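Local structure of tyrosinase (5ZRE) at residues 12-17 against 128-133; 426-431 against 485-490; 441-446 against 462-467. The protein is a dicopper monooxygenase of the tyrosinase family that probably hydroxylates monophenols and oxidises the resulting diphenols to ortho-quinones. One frame throughout, in Å; residues are numbered along the deposited sequence.

How the contacts relate
Contacts 2 and 3 each join neighbouring strands in one of two three-stranded antiparallel sheets. The two sheets press together, with contact centres about 11 Å apart, and along the chain contact 3 is nested inside the loop that contact 2 closes. Contact 1 lies across the centre of the chain from both, its centre about 28 Å from that of contact 3, and joins the start of a helix to a loop. It is buried, as is contact 3, whereas contact 2 is only partly so. The strand contacts rest on backbone hydrogen-bond ladders; contact 1 has no hydrogen bond across it and relies on packing round Pro130. Contact 3 approaches the copper-binding helix 274-284; contact 2 does not.

Contact 1: 12-17 against 128-133; sequences RSVRDL and GIPSIL
Pro130 is met by two side chains from the first turn of helix 14-21, Val14 against the CB-CG edge of its ring and Arg15 over CB. Val14 points at the loop and touches with one branch: CG2 lies 3.6 Å from CB of Pro130 and almost as near its CG, the valine and the proline crossing at about a right angle. With chi1 at -62°, CG2 sits between the backbone N and the carbonyl carbon of Val14, facing the proline, and the same methyl comes to 4.5 Å from CD1 of Leu133. Arg15 takes a longer route. CG stands anti to the backbone N (chi1 -178°), and the chain then bends at chi2 and chi3, which turns the guanidinium back over the loop. One face of that group receives CB of Pro130, 3.8 Å above the plane and displaced toward the rim on the NH1 side. NH1 stands 3.4 Å from N of Ser131, but both atoms are donors and no hydrogen bond results. No hydrogen bond spans the two segments, and the joint is one of apolar and face packing. Each segment also has bonds of its own: Ser13 occupies the N-cap of the helix, OG accepting a weak bond from N of Arg15 at 3.4 Å, while N of Leu133 bonds to O of Pro130 at 2.7 Å and closes a tight turn. The guanidinium has a further partner in Tyr123 of helix 122-127, by a cation-pi interaction. Trp117 packs on Pro130, and Ile132 reaches Leu29 of helix 27-41. Val14 and Leu133 both rest on Phe318 of helix 315-334, the helix that supplies the copper ligand His320.

Contact 2: 426-431 against 485-490; sequences KLTVTG and VAHFPL
An antiparallel ladder joins strand 426-433, central in its three-stranded sheet, to the outer strand 483-489, with Leu427 opposite Phe488 and Val429 opposite Ala486 as hydrogen-bonded pairs. Leu427 N donates to Phe488 O at 2.7 Å and the return bond, Phe488 N to Leu427 O, is 2.8 Å long; both are close to straight. At the next pair, Val429 N reaches Ala486 O at 2.7 Å, and Ala486 N answers to Val429 O at 3.0 Å. On the face shared by Leu427, Val429, Ala486 and Phe488, the methyl CG2 of Val429 meets the Phe488 ring at its edge, in plane, 3.6 Å from CE1. A chi1 of -176° places that methyl beside the valine's backbone N, directed at the ring. This face packs against a second antiparallel sheet: Phe488 touches Ala445, Ala486 touches Met443 and Lys464, and Leu427 and Leu490 both lie on Leu461 and Phe503. At the strand end, CD2 of Leu490 folds to 4.0 Å from CB of Leu427. The other face, with Lys426, Thr428, His487 and Pro489, is more polar. Thr428 and His487 run side by side in the same direction, with Thr428 OG1 2.8 Å from His487 ND1, and the far nitrogen of the imidazole, NE2, is hydrogen-bonded to the backbone O of Ser260. The aliphatic chain of Lys426 crosses this histidine, CD being 4.2 Å from ND1 of His487, before its ammonium group is held by the carbonyl oxygens of Asn263, Asn266 and Gly268.

Contact 3: 441-446 against 462-467; sequences FIMKAY and GHKSIL
The carbonyl oxygen of Phe441 accepts the N-H of Ile466, with 2.9 Å between Phe441 O and Ile466 N. Phe441 N returns a bond to Ile466 O, and two residues on, Met443 and Lys464 exchange a second pair, each 3.0 Å between N of one and O of the other, in the antiparallel ladder of a beta hairpin. On the face that carries Phe441, Met443, Lys464 and Ile466, CB of Ile466 lies over one face of the Phe441 ring, 4.1 Å from the centroid and 18° off the normal, a CH-pi contact. Phe441 has chi1 at 68°, which swings the ring across toward the partner strand and alongside the isoleucine. CD1 of Ile466 then meets both CE2 of Phe441, at 3.8 Å, and CE of Met443, at 3.5 Å. On the reverse face CG1 of Ile442 passes Ser465 OG, an atom bonded to Asp279. His463 NE2 takes the other carboxylate oxygen of Asp279, so two hairpin residues grip one acid of helix 274-284, which also carries the copper ligands His277 and His281. Strand 502-508 flanks strand 441-450 on its other side, and Met443 packs on Ile484 of strand 483-489.

Contact 1: 12-17 against 128-133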
loop_
_atom_site.group_PDB
_atom_site.type_symbol
_atom_site.label_atom_id
_atom_site.label_comp_id
_atom_site.label_asym_id
_atom_site.label_seq_id
_atom_site.Cartn_x
_atom_site.Cartn_y
_atom_site.Cartn_z
ATOM N N ARG A 12 18.074 -2.215 6.642
ATOM C CA ARG A 12 17.677 -3.249 7.599
ATOM C C ARG A 12 16.207 -3.004 7.977
ATOM O O ARG A 12 15.706 -1.881 7.834
ATOM C CB ARG A 12 18.598 -3.211 8.834
ATOM C CG ARG A 12 20.004 -3.788 8.675
ATOM C CD ARG A 12 20.059 -5.320 8.611
ATOM N NE ARG A 12 21.191 -5.949 9.302
ATOM C CZ ARG A 12 22.397 -6.238 8.768
ATOM N NH1 ARG A 12 22.574 -6.342 7.461
ATOM N NH2 ARG A 12 23.446 -6.419 9.560
ATOM N N SER A 13 15.523 -4.060 8.417
ATOM C CA SER A 13 14.229 -4.023 9.095
ATOM C C SER A 13 14.256 -3.058 10.299
ATOM O O SER A 13 15.248 -2.985 10.993
ATOM C CB SER A 13 13.855 -5.420 9.553
ATOM O OG SER A 13 12.678 -5.394 10.363
ATOM N N VAL A 14 13.166 -2.339 10.577
ATOM C CA VAL A 14 13.128 -1.362 11.686
ATOM C C VAL A 14 13.099 -2.086 13.030
ATOM O O VAL A 14 13.554 -1.513 14.021
ATOM C CB VAL A 14 11.921 -0.401 11.620
ATOM C CG1 VAL A 14 11.942 0.452 10.377
ATOM C CG2 VAL A 14 10.594 -1.128 11.766
ATOM N N ARG A 15 12.495 -3.275 13.072
ATOM C CA ARG A 15 12.454 -4.079 14.299
ATOM C C ARG A 15 13.893 -4.524 14.589
ATOM O O ARG A 15 14.225 -4.670 15.718
ATOM C CB ARG A 15 11.423 -5.217 14.179
ATOM C CG ARG A 15 11.236 -6.112 15.404
ATOM C CD ARG A 15 10.165 -5.701 16.417
ATOM N NE ARG A 15 10.348 -4.338 16.926
ATOM C CZ ARG A 15 9.411 -3.600 17.522
ATOM N NH1 ARG A 15 9.554 -2.285 17.596
ATOM N NH2 ARG A 15 8.335 -4.171 18.032
ATOM N N ASP A 16 14.768 -4.643 13.583
ATOM C CA ASP A 16 16.230 -4.835 13.827
ATOM C C ASP A 16 16.860 -3.681 14.562
ATOM O O ASP A 16 17.554 -3.919 15.554
ATOM C CB ASP A 16 17.050 -5.161 12.565
ATOM C CG ASP A 16 17.299 -6.672 12.397
ATOM O OD1 ASP A 16 18.102 -7.223 13.219
ATOM O OD2 ASP A 16 16.704 -7.304 11.466
ATOM N N LEU A 17 16.606 -2.439 14.129
ATOM C CA LEU A 17 17.162 -1.253 14.835
ATOM C C LEU A 17 16.591 -1.160 16.262
ATOM O O LEU A 17 17.221 -0.589 17.143
ATOM C CB LEU A 17 16.827 0.024 14.060
ATOM C CG LEU A 17 17.245 0.085 12.591
ATOM C CD1 LEU A 17 17.267 1.530 12.111
ATOM C CD2 LEU A 17 18.603 -0.563 12.359
ATOM N N GLY A 128 1.545 -6.558 14.634
ATOM C CA GLY A 128 1.345 -5.381 13.803
ATOM C C GLY A 128 2.581 -4.499 13.770
ATOM O O GLY A 128 3.708 -5.002 13.688
ATOM N N ILE A 129 2.359 -3.192 13.880
ATOM C CA ILE A 129 3.325 -2.185 13.454
ATOM C C ILE A 129 4.405 -2.012 14.527
ATOM O O ILE A 129 4.104 -1.821 15.707
ATOM C CB ILE A 129 2.619 -0.843 13.177
ATOM C CG1 ILE A 129 1.534 -0.993 12.103
ATOM C CG2 ILE A 129 3.622 0.255 12.828
ATOM C CD1 ILE A 129 0.692 0.268 11.873
ATOM N N PRO A 130 5.671 -2.028 14.113
ATOM C CA PRO A 130 6.750 -1.765 15.057
ATOM C C PRO A 130 6.570 -0.433 15.807
ATOM O O PRO A 130 6.398 0.635 15.188
ATOM C CB PRO A 130 7.997 -1.765 14.165
ATOM C CG PRO A 130 7.683 -2.846 13.197
ATOM C CD PRO A 130 6.240 -2.536 12.858
ATOM N N SER A 131 6.651 -0.508 17.125
ATOM C CA SER A 131 6.147 0.540 17.984
ATOM C C SER A 131 6.928 1.845 17.783
ATOM O O SER A 131 6.414 2.890 18.057
ATOM C CB SER A 131 6.162 0.097 19.436
ATOM O OG SER A 131 7.446 -0.397 19.805
ATOM N N ILE A 132 8.139 1.781 17.299
ATOM C CA ILE A 132 8.909 3.001 16.988
ATOM C C ILE A 132 8.160 3.822 15.922
ATOM O O ILE A 132 8.350 5.052 15.816
ATOM C CB ILE A 132 10.351 2.649 16.532
ATOM C CG1 ILE A 132 11.206 3.865 16.172
ATOM C CG2 ILE A 132 10.331 1.678 15.362
ATOM C CD1 ILE A 132 11.366 4.894 17.275
ATOM N N LEU A 133 7.345 3.170 15.101
ATOM C CA LEU A 133 6.629 3.942 14.107
ATOM C C LEU A 133 5.347 4.520 14.709
ATOM O O LEU A 133 4.738 5.366 14.065
ATOM C CB LEU A 133 6.296 3.070 12.897
ATOM C CG LEU A 133 7.476 2.363 12.242
ATOM C CD1 LEU A 133 6.964 1.412 11.172
ATOM C CD2 LEU A 133 8.455 3.360 11.664
#

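Contact 2: 426-431 against 485-490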
loop_
_atom_site.group_PDB
_atom_site.type_symbol
_atom_site.label_atom_id
_atom_site.label_comp_id
_atom_site.label_asym_id
_atom_site.label_seq_id
_atom_site.Cartn_x
_atom_site.Cartn_y
_atom_site.Cartn_z
ATOM N N LYS A 426 -11.943 -19.616 -12.005
ATOM C CA LYS A 426 -11.650 -18.217 -11.723
ATOM C C LYS A 426 -12.883 -17.349 -12.079
ATOM O O LYS A 426 -13.522 -17.582 -13.095
ATOM C CB LYS A 426 -10.368 -17.932 -12.511
ATOM C CG LYS A 426 -9.954 -16.473 -12.616
ATOM C CD LYS A 426 -9.482 -16.102 -13.999
ATOM C CE LYS A 426 -8.344 -16.975 -14.476
ATOM N NZ LYS A 426 -7.425 -16.236 -15.374
ATOM N N LEU A 427 -13.251 -16.368 -11.233
ATOM C CA LEU A 427 -14.422 -15.469 -11.483
ATOM C C LEU A 427 -13.927 -14.085 -11.918
ATOM O O LEU A 427 -13.054 -13.491 -11.295
ATOM C CB LEU A 427 -15.280 -15.370 -10.219
ATOM C CG LEU A 427 -16.423 -14.349 -10.246
ATOM C CD1 LEU A 427 -17.698 -14.935 -10.824
ATOM C CD2 LEU A 427 -16.712 -13.843 -8.845
ATOM N N THR A 428 -14.468 -13.605 -13.019
ATOM C CA THR A 428 -14.086 -12.329 -13.560
ATOM C C THR A 428 -15.275 -11.411 -13.334
ATOM O O THR A 428 -16.404 -11.884 -13.387
ATOM C CB THR A 428 -13.649 -12.443 -15.027
ATOM O OG1 THR A 428 -12.297 -12.923 -15.084
ATOM C CG2 THR A 428 -13.744 -11.131 -15.769
ATOM N N VAL A 429 -15.006 -10.157 -12.980
ATOM C CA VAL A 429 -16.055 -9.190 -12.697
ATOM C C VAL A 429 -15.826 -7.932 -13.535
ATOM O O VAL A 429 -14.738 -7.336 -13.531
ATOM C CB VAL A 429 -16.099 -8.826 -11.210
ATOM C CG1 VAL A 429 -17.264 -7.895 -10.922
ATOM C CG2 VAL A 429 -16.166 -10.060 -10.337
ATOM N N THR A 430 -16.885 -7.500 -14.189
ATOM C CA THR A 430 -16.790 -6.434 -15.172
ATOM C C THR A 430 -18.037 -5.546 -15.076
ATOM O O THR A 430 -18.919 -5.795 -14.278
ATOM C CB THR A 430 -16.575 -7.044 -16.566
ATOM O OG1 THR A 430 -17.651 -7.939 -16.862
ATOM C CG2 THR A 430 -15.262 -7.790 -16.664
ATOM N N GLY A 431 -18.080 -4.510 -15.905
ATOM C CA GLY A 431 -19.144 -3.509 -15.873
ATOM C C GLY A 431 -19.108 -2.683 -14.592
ATOM O O GLY A 431 -20.135 -2.409 -14.025
ATOM N N VAL A 485 -11.796 -4.046 -14.017
ATOM C CA VAL A 485 -11.962 -5.469 -14.209
ATOM C C VAL A 485 -11.331 -6.207 -13.032
ATOM O O VAL A 485 -10.120 -6.182 -12.894
ATOM C CB VAL A 485 -11.285 -5.905 -15.514
ATOM C CG1 VAL A 485 -11.299 -7.422 -15.665
ATOM C CG2 VAL A 485 -11.897 -5.208 -16.722
ATOM N N ALA A 486 -12.134 -6.868 -12.203
ATOM C CA ALA A 486 -11.573 -7.625 -11.076
ATOM C C ALA A 486 -11.619 -9.123 -11.401
ATOM O O ALA A 486 -12.500 -9.582 -12.129
ATOM C CB ALA A 486 -12.337 -7.315 -9.810
ATOM N N HIS A 487 -10.678 -9.857 -10.832
ATOM C CA HIS A 487 -10.587 -11.308 -10.950
ATOM C C HIS A 487 -10.489 -11.909 -9.555
ATOM O O HIS A 487 -9.769 -11.395 -8.743
ATOM C CB HIS A 487 -9.348 -11.741 -11.741
ATOM C CG HIS A 487 -9.324 -11.231 -13.139
ATOM N ND1 HIS A 487 -9.879 -11.944 -14.192
ATOM C CD2 HIS A 487 -8.821 -10.095 -13.664
ATOM C CE1 HIS A 487 -9.707 -11.267 -15.313
ATOM N NE2 HIS A 487 -9.065 -10.128 -15.012
ATOM N N PHE A 488 -11.209 -12.993 -9.307
ATOM C CA PHE A 488 -11.120 -13.694 -8.050
ATOM C C PHE A 488 -10.981 -15.182 -8.329
ATOM O O PHE A 488 -11.670 -15.699 -9.205
ATOM C CB PHE A 488 -12.367 -13.447 -7.206
ATOM C CG PHE A 488 -12.676 -11.995 -6.960
ATOM C CD1 PHE A 488 -13.446 -11.270 -7.854
ATOM C CD2 PHE A 488 -12.193 -11.351 -5.838
ATOM C CE1 PHE A 488 -13.734 -9.932 -7.623
ATOM C CE2 PHE A 488 -12.472 -10.011 -5.607
ATOM C CZ PHE A 488 -13.242 -9.303 -6.500
ATOM N N PRO A 489 -10.121 -15.863 -7.575
ATOM C CA PRO A 489 -10.096 -17.337 -7.668
ATOM C C PRO A 489 -11.367 -17.904 -7.031
ATOM O O PRO A 489 -11.956 -17.224 -6.153
ATOM C CB PRO A 489 -8.862 -17.766 -6.861
ATOM C CG PRO A 489 -8.660 -16.631 -5.846
ATOM C CD PRO A 489 -9.245 -15.380 -6.489
ATOM N N LEU A 490 -11.786 -19.108 -7.456
ATOM C CA LEU A 490 -12.917 -19.807 -6.799
ATOM C C LEU A 490 -12.380 -20.973 -5.958
ATOM O O LEU A 490 -13.102 -21.905 -5.653
ATOM C CB LEU A 490 -13.910 -20.295 -7.855
ATOM C CG LEU A 490 -14.612 -19.201 -8.652
ATOM C CD1 LEU A 490 -15.205 -19.730 -9.946
ATOM C CD2 LEU A 490 -15.690 -18.543 -7.819
#

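Contact 3: 441-446 against 462-467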
loop_
_atom_site.group_PDB
_atom_site.type_symbol
_atom_site.label_atom_id
_atom_site.label_comp_id
_atom_site.label_asym_id
_atom_site.label_seq_id
_atom_site.Cartn_x
_atom_site.Cartn_y
_atom_site.Cartn_z
ATOM N N PHE A 441 -11.583 2.448 -2.446
ATOM C CA PHE A 441 -12.657 1.492 -2.136
ATOM C C PHE A 441 -12.169 0.049 -2.320
ATOM O O PHE A 441 -11.147 -0.196 -2.977
ATOM C CB PHE A 441 -13.906 1.804 -2.974
ATOM C CG PHE A 441 -13.764 1.566 -4.449
ATOM C CD1 PHE A 441 -13.314 2.574 -5.296
ATOM C CD2 PHE A 441 -14.099 0.334 -5.000
ATOM C CE1 PHE A 441 -13.175 2.337 -6.658
ATOM C CE2 PHE A 441 -13.975 0.101 -6.364
ATOM C CZ PHE A 441 -13.480 1.093 -7.183
ATOM N N ILE A 442 -12.909 -0.869 -1.682
ATOM C CA ILE A 442 -12.622 -2.319 -1.629
ATOM C C ILE A 442 -13.801 -3.060 -2.272
ATOM O O ILE A 442 -14.958 -2.825 -1.932
ATOM C CB ILE A 442 -12.380 -2.797 -0.172
ATOM C CG1 ILE A 442 -11.221 -2.059 0.500
ATOM C CG2 ILE A 442 -12.141 -4.302 -0.072
ATOM C CD1 ILE A 442 -11.263 -2.121 2.016
ATOM N N MET A 443 -13.501 -3.935 -3.218
ATOM C CA MET A 443 -14.471 -4.859 -3.792
ATOM C C MET A 443 -14.335 -6.182 -3.056
ATOM O O MET A 443 -13.260 -6.758 -3.121
ATOM C CB MET A 443 -14.172 -5.140 -5.261
ATOM C CG MET A 443 -15.184 -4.580 -6.213
ATOM S SD MET A 443 -14.556 -4.572 -7.907
ATOM C CE MET A 443 -13.731 -2.985 -7.905
ATOM N N LYS A 444 -15.373 -6.648 -2.359
ATOM C CA LYS A 444 -15.315 -7.988 -1.765
ATOM C C LYS A 444 -16.275 -8.894 -2.520
ATOM O O LYS A 444 -17.424 -8.527 -2.676
ATOM C CB LYS A 444 -15.678 -7.969 -0.282
ATOM C CG LYS A 444 -14.577 -7.470 0.638
ATOM C CD LYS A 444 -14.932 -7.560 2.099
ATOM C CE LYS A 444 -14.057 -8.538 2.852
ATOM N NZ LYS A 444 -14.061 -8.274 4.311
ATOM N N ALA A 445 -15.798 -10.069 -2.938
ATOM C CA ALA A 445 -16.604 -10.987 -3.755
ATOM C C ALA A 445 -17.056 -12.177 -2.918
ATOM O O ALA A 445 -16.367 -12.607 -1.996
ATOM C CB ALA A 445 -15.823 -11.455 -4.969
ATOM N N TYR A 446 -18.204 -12.728 -3.309
ATOM C CA TYR A 446 -18.844 -13.820 -2.586
ATOM C C TYR A 446 -19.646 -14.714 -3.528
ATOM O O TYR A 446 -20.278 -14.229 -4.465
ATOM C CB TYR A 446 -19.857 -13.283 -1.581
ATOM C CG TYR A 446 -19.265 -12.493 -0.455
ATOM C CD1 TYR A 446 -18.866 -13.103 0.725
ATOM C CD2 TYR A 446 -19.154 -11.119 -0.549
ATOM C CE1 TYR A 446 -18.354 -12.363 1.781
ATOM C CE2 TYR A 446 -18.611 -10.370 0.482
ATOM C CZ TYR A 446 -18.213 -10.986 1.654
ATOM O OH TYR A 446 -17.698 -10.217 2.660
ATOM N N GLY A 462 -12.607 -13.336 -1.816
ATOM C CA GLY A 462 -11.447 -12.437 -1.668
ATOM C C GLY A 462 -11.805 -10.984 -1.950
ATOM O O GLY A 462 -13.001 -10.607 -2.120
ATOM N N HIS A 463 -10.752 -10.174 -2.030
ATOM C CA HIS A 463 -10.887 -8.741 -2.042
ATOM C C HIS A 463 -9.984 -8.098 -3.113
ATOM O O HIS A 463 -8.974 -8.649 -3.570
ATOM C CB HIS A 463 -10.559 -8.205 -0.647
ATOM C CG HIS A 463 -9.099 -8.127 -0.351
ATOM N ND1 HIS A 463 -8.409 -9.157 0.251
ATOM C CD2 HIS A 463 -8.187 -7.157 -0.589
ATOM C CE1 HIS A 463 -7.134 -8.819 0.371
ATOM N NE2 HIS A 463 -6.968 -7.598 -0.133
ATOM N N LYS A 464 -10.328 -6.882 -3.479
ATOM C CA LYS A 464 -9.484 -6.106 -4.356
ATOM C C LYS A 464 -9.492 -4.660 -3.858
ATOM O O LYS A 464 -10.573 -4.080 -3.792
ATOM C CB LYS A 464 -9.981 -6.213 -5.798
ATOM C CG LYS A 464 -9.174 -5.416 -6.814
ATOM C CD LYS A 464 -9.918 -5.241 -8.148
ATOM C CE LYS A 464 -9.246 -4.352 -9.176
ATOM N NZ LYS A 464 -7.941 -4.909 -9.597
ATOM N N SER A 465 -8.331 -4.105 -3.503
ATOM C CA SER A 465 -8.271 -2.720 -3.055
ATOM C C SER A 465 -7.909 -1.787 -4.213
ATOM O O SER A 465 -6.870 -1.929 -4.807
ATOM C CB SER A 465 -7.314 -2.559 -1.946
ATOM O OG SER A 465 -7.744 -3.325 -0.827
ATOM N N ILE A 466 -8.779 -0.822 -4.498
ATOM C CA ILE A 466 -8.445 0.259 -5.408
ATOM C C ILE A 466 -8.027 1.475 -4.576
ATOM O O ILE A 466 -8.827 2.088 -3.893
ATOM C CB ILE A 466 -9.622 0.571 -6.349
ATOM C CG1 ILE A 466 -9.905 -0.594 -7.304
ATOM C CG2 ILE A 466 -9.350 1.849 -7.126
ATOM C CD1 ILE A 466 -10.644 -1.763 -6.677
ATOM N N LEU A 467 -6.747 1.769 -4.602
ATOM C CA LEU A 467 -6.179 2.986 -4.008
ATOM C C LEU A 467 -6.439 4.136 -4.968
ATOM O O LEU A 467 -6.003 4.078 -6.080
ATOM C CB LEU A 467 -4.673 2.817 -3.790
ATOM C CG LEU A 467 -3.957 4.071 -3.289
ATOM C CD1 LEU A 467 -4.399 4.413 -1.863
ATOM C CD2 LEU A 467 -2.440 3.914 -3.394
#